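Local coordinates for periplasmic branched-chain amino acid-binding protein (PDB 3I09), which probably captures branched-chain amino acids or related small carboxylates in the periplasm for an ABC transporter, as a type I periplasmic binding protein, at residues A[156-159]-A[160-164]; A[240-243]-A[244-247]. All coordinates share one frame; numbering follows the deposited sequence.

Contact 1: residues A[156-159]-A[160-164]; sequences LEKN and TADVV
K158 and D162, one helical turn apart, form a salt bridge on the outer side of the helix, with K158 NZ 2.8 Å from D162 OD2 on the syn side of the carboxylate. Bends at chi2 (68°) and chi4 (57°) curl the lysine chain back, so that CD and CE pass alongside the carboxylate before the ammonium group reaches it. D162 OD2 has a second donor, a water at 2.7 Å, which in turn accepts from N159 ND2; salt bridge and water bridge together probably restrict the rotation of the carboxylate. The buried side of the turn is gripped differently. L156 O takes two bonds from T160, one from N at 2.9 Å and one from OG1 at 2.8 Å, arriving from opposite faces of the carbonyl plane. With OG1 beside its own backbone N (chi1 -53°), T160 keeps its hydroxyl over the preceding turn, where L156 CD1 lies 3.5 Å from T160 OG1. Regular i to i+4 backbone bonds run from A161, D162 and V163 to E157, K158 and N159. N159 OD1 and ND2 are hydrogen-bonded by T124 OG1 and D106 OD2, respectively. Helix 151-166 is the crossover of a beta-alpha-beta unit between strands 142-148 and 170-177; T160 meets W143 and F145 of the first strand, while N159 and V163 face helix 124-137.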
loop_
_atom_site.group_PDB
_atom_site.type_symbol
_atom_site.label_atom_id
_atom_site.label_comp_id
_atom_site.label_asym_id
_atom_site.label_seq_id
_atom_site.Cartn_x
_atom_site.Cartn_y
_atom_site.Cartn_z
ATOM N N LEU A 156 7.658 8.908 2.831
ATOM C CA LEU A 156 8.400 7.687 3.137
ATOM C C LEU A 156 9.806 8.059 3.524
ATOM O O LEU A 156 10.342 7.487 4.451
ATOM C CB LEU A 156 8.401 6.707 1.963
ATOM C CG LEU A 156 9.176 5.386 2.100
ATOM C CD1 LEU A 156 8.738 4.557 3.348
ATOM C CD2 LEU A 156 8.934 4.578 0.837
ATOM N N GLU A 157 10.392 9.027 2.825
ATOM C CA GLU A 157 11.720 9.515 3.180
ATOM C C GLU A 157 11.699 10.082 4.602
ATOM O O GLU A 157 12.606 9.833 5.394
ATOM C CB GLU A 157 12.219 10.575 2.175
ATOM C CG GLU A 157 13.584 11.194 2.558
ATOM C CD GLU A 157 14.026 12.354 1.659
ATOM O OE1 GLU A 157 13.868 12.290 0.420
ATOM O OE2 GLU A 157 14.577 13.331 2.198
ATOM N N LYS A 158 10.675 10.855 4.934
ATOM C CA LYS A 158 10.629 11.428 6.285
ATOM C C LYS A 158 10.486 10.361 7.385
ATOM O O LYS A 158 11.230 10.391 8.366
ATOM C CB LYS A 158 9.527 12.490 6.417
ATOM C CG LYS A 158 9.238 12.993 7.826
ATOM C CD LYS A 158 10.356 13.801 8.394
ATOM C CE LYS A 158 9.850 14.796 9.471
ATOM N NZ LYS A 158 9.124 14.114 10.596
ATOM N N ASN A 159 9.556 9.413 7.202
ATOM C CA ASN A 159 9.358 8.342 8.193
ATOM C C ASN A 159 10.660 7.552 8.329
ATOM O O ASN A 159 11.101 7.231 9.415
ATOM C CB ASN A 159 8.260 7.364 7.753
ATOM C CG ASN A 159 6.835 7.911 7.868
ATOM O OD1 ASN A 159 6.055 7.739 6.948
ATOM N ND2 ASN A 159 6.485 8.537 8.990
ATOM N N THR A 160 11.278 7.222 7.208
ATOM C CA THR A 160 12.469 6.356 7.235
ATOM C C THR A 160 13.674 7.099 7.833
ATOM O O THR A 160 14.413 6.531 8.658
ATOM C CB THR A 160 12.778 5.768 5.859
ATOM O OG1 THR A 160 11.605 5.113 5.325
ATOM C CG2 THR A 160 13.961 4.758 5.924
ATOM N N ALA A 161 13.883 8.355 7.434
ATOM C CA ALA A 161 14.944 9.173 8.025
ATOM C C ALA A 161 14.803 9.264 9.543
ATOM O O ALA A 161 15.808 9.171 10.293
ATOM C CB ALA A 161 15.005 10.589 7.401
ATOM N N ASP A 162 13.579 9.467 9.999
ATOM C CA ASP A 162 13.306 9.532 11.448
ATOM C C ASP A 162 13.669 8.222 12.150
ATOM O O ASP A 162 14.305 8.250 13.216
ATOM C CB ASP A 162 11.856 9.878 11.737
ATOM C CG ASP A 162 11.508 11.340 11.424
ATOM O OD1 ASP A 162 12.421 12.198 11.254
ATOM O OD2 ASP A 162 10.300 11.627 11.334
ATOM N N VAL A 163 13.313 7.077 11.556
ATOM C CA VAL A 163 13.691 5.763 12.127
ATOM C C VAL A 163 15.197 5.547 12.153
ATOM O O VAL A 163 15.759 5.133 13.190
ATOM C CB VAL A 163 12.978 4.610 11.396
ATOM C CG1 VAL A 163 13.531 3.233 11.812
ATOM C CG2 VAL A 163 11.513 4.691 11.656
ATOM N N VAL A 164 15.861 5.856 11.033
ATOM C CA VAL A 164 17.309 5.756 10.953
ATOM C C VAL A 164 17.984 6.554 12.078
ATOM O O VAL A 164 18.837 6.027 12.823
ATOM C CB VAL A 164 17.847 6.182 9.551
ATOM C CG1 VAL A 164 19.407 6.326 9.572
ATOM C CG2 VAL A 164 17.418 5.147 8.495
HETATM O O HOH W 1 8.273 9.921 11.149
#

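Contact 2: residues A[240-243]-A[244-247]; sequences GLET and TQGL
T244 closes a single helical turn on G240, giving two hydrogen bonds to the same carbonyl oxygen. Its backbone N lies 3.1 Å from G240 O, in the carbonyl plane, whereas OG1 reaches G240 O at 2.7 Å from well above that plane, 45° out of it. The hydroxyl gets there because chi1 of 50° sets OG1 between the backbone N and the carbonyl carbon, folded back over the start of the turn. One further backbone bond, from Q245 N to L241 O at 2.9 Å, brings the helical pattern to its end. A type II beta turn, T244 to L247, overlaps the last helical residue; it is closed by the bond from L247 N to T244 O and has G246 at positive phi in its third position.

Among side-chain to main-chain bonds, Q245 NE2 donates to E242 O at 3.0 Å. This bond is nearly straight (172°), which, with the acceptor almost exactly in the amide plane, would favour this setting of the amide. CB and CG of Q245 pass over L241 O on the way.

Water links the rest. E242 and Q245 run side by side with carboxylate and amide planes nearly perpendicular, and a water joins E242 OE1 to Q245 NE2, 2.9 Å from the latter. Another water spans T243 O and Q245 O, bridging the carbonyls either side of T244 in sequence.

L241 CD2 comes within 4.1 Å of T244 OG1, a loose contact. Both residues lean on V236 of helix 233-239, which ends as this turn begins, and on V338 of strand 329-338, whose backbone bonds to G246 and L247 lead the chain into strand 248-251.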
loop_
_atom_site.group_PDB
_atom_site.type_symbol
_atom_site.label_atom_id
_atom_site.label_comp_id
_atom_site.label_asym_id
_atom_site.label_seq_id
_atom_site.Cartn_x
_atom_site.Cartn_y
_atom_site.Cartn_z
ATOM N N GLY A 240 13.399 -10.410 -11.115
ATOM C CA GLY A 240 13.985 -11.726 -10.961
ATOM C C GLY A 240 14.763 -11.864 -9.645
ATOM O O GLY A 240 15.269 -10.878 -9.068
ATOM N N LEU A 241 14.834 -13.103 -9.162
ATOM C CA LEU A 241 15.527 -13.421 -7.904
ATOM C C LEU A 241 17.022 -13.231 -7.963
ATOM O O LEU A 241 17.637 -12.865 -6.968
ATOM C CB LEU A 241 15.210 -14.856 -7.455
ATOM C CG LEU A 241 13.769 -15.093 -7.032
ATOM C CD1 LEU A 241 13.596 -16.581 -6.650
ATOM C CD2 LEU A 241 13.340 -14.135 -5.890
ATOM N N GLU A 242 17.639 -13.460 -9.117
ATOM C CA GLU A 242 19.084 -13.314 -9.165
ATOM C C GLU A 242 19.476 -11.862 -8.745
ATOM O O GLU A 242 20.412 -11.668 -7.990
ATOM C CB GLU A 242 19.616 -13.634 -10.559
ATOM C CG GLU A 242 21.127 -13.434 -10.682
ATOM C CD GLU A 242 21.908 -14.415 -9.855
ATOM O OE1 GLU A 242 21.396 -15.544 -9.632
ATOM O OE2 GLU A 242 23.043 -14.060 -9.435
ATOM N N THR A 243 18.698 -10.887 -9.186
ATOM C CA THR A 243 18.955 -9.469 -8.882
ATOM C C THR A 243 18.458 -9.072 -7.493
ATOM O O THR A 243 19.100 -8.249 -6.824
ATOM C CB THR A 243 18.291 -8.579 -9.925
ATOM O OG1 THR A 243 18.952 -8.767 -11.188
ATOM C CG2 THR A 243 18.321 -7.055 -9.508
ATOM N N THR A 244 17.337 -9.642 -7.042
ATOM C CA THR A 244 16.687 -9.188 -5.776
ATOM C C THR A 244 17.023 -9.977 -4.520
ATOM O O THR A 244 16.678 -9.572 -3.403
ATOM C CB THR A 244 15.154 -9.117 -5.919
ATOM O OG1 THR A 244 14.666 -10.349 -6.468
ATOM C CG2 THR A 244 14.772 -7.960 -6.836
ATOM N N GLN A 245 17.680 -11.119 -4.687
ATOM C CA GLN A 245 17.992 -11.990 -3.545
ATOM C C GLN A 245 18.670 -11.179 -2.423
ATOM O O GLN A 245 19.577 -10.371 -2.675
ATOM C CB GLN A 245 18.917 -13.140 -3.945
ATOM C CG GLN A 245 20.234 -12.727 -4.596
ATOM C CD GLN A 245 21.006 -13.928 -5.080
ATOM O OE1 GLN A 245 21.294 -14.826 -4.287
ATOM N NE2 GLN A 245 21.322 -13.979 -6.395
ATOM N N GLY A 246 18.214 -11.431 -1.201
ATOM C CA GLY A 246 18.757 -10.824 -0.007
ATOM C C GLY A 246 18.176 -9.505 0.357
ATOM O O GLY A 246 18.452 -9.014 1.443
ATOM N N LEU A 247 17.374 -8.899 -0.507
ATOM C CA LEU A 247 16.711 -7.643 -0.125
ATOM C C LEU A 247 15.731 -7.898 1.005
ATOM O O LEU A 247 15.008 -8.923 1.013
ATOM C CB LEU A 247 15.982 -7.012 -1.313
ATOM C CG LEU A 247 16.880 -6.415 -2.415
ATOM C CD1 LEU A 247 16.036 -5.978 -3.591
ATOM C CD2 LEU A 247 17.771 -5.245 -1.911
HETATM O O HOH W 2 22.842 -16.307 -7.189
HETATM O O HOH W 3 20.422 -8.604 -4.411
#

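In the fold
Contacts 1 and 2 are separate local turns, in series along the chain, with centres 24 Å apart and nearest atoms about 13 Å apart. In both, a threonine hydroxyl and its own backbone N share the carbonyl oxygen four residues earlier: within a long helix in contact 1, at a short helical turn in contact 2. In contact 1 the side chain of L156 is about 8 Å from the bound acetoacetic acid, and helix 151-166 follows directly on the pocket residue Y150 and includes F152. Contact 2 is a surface turn, its centre about 21 Å from the centre of the chain, leading from helix 233-239 to strand 248-251.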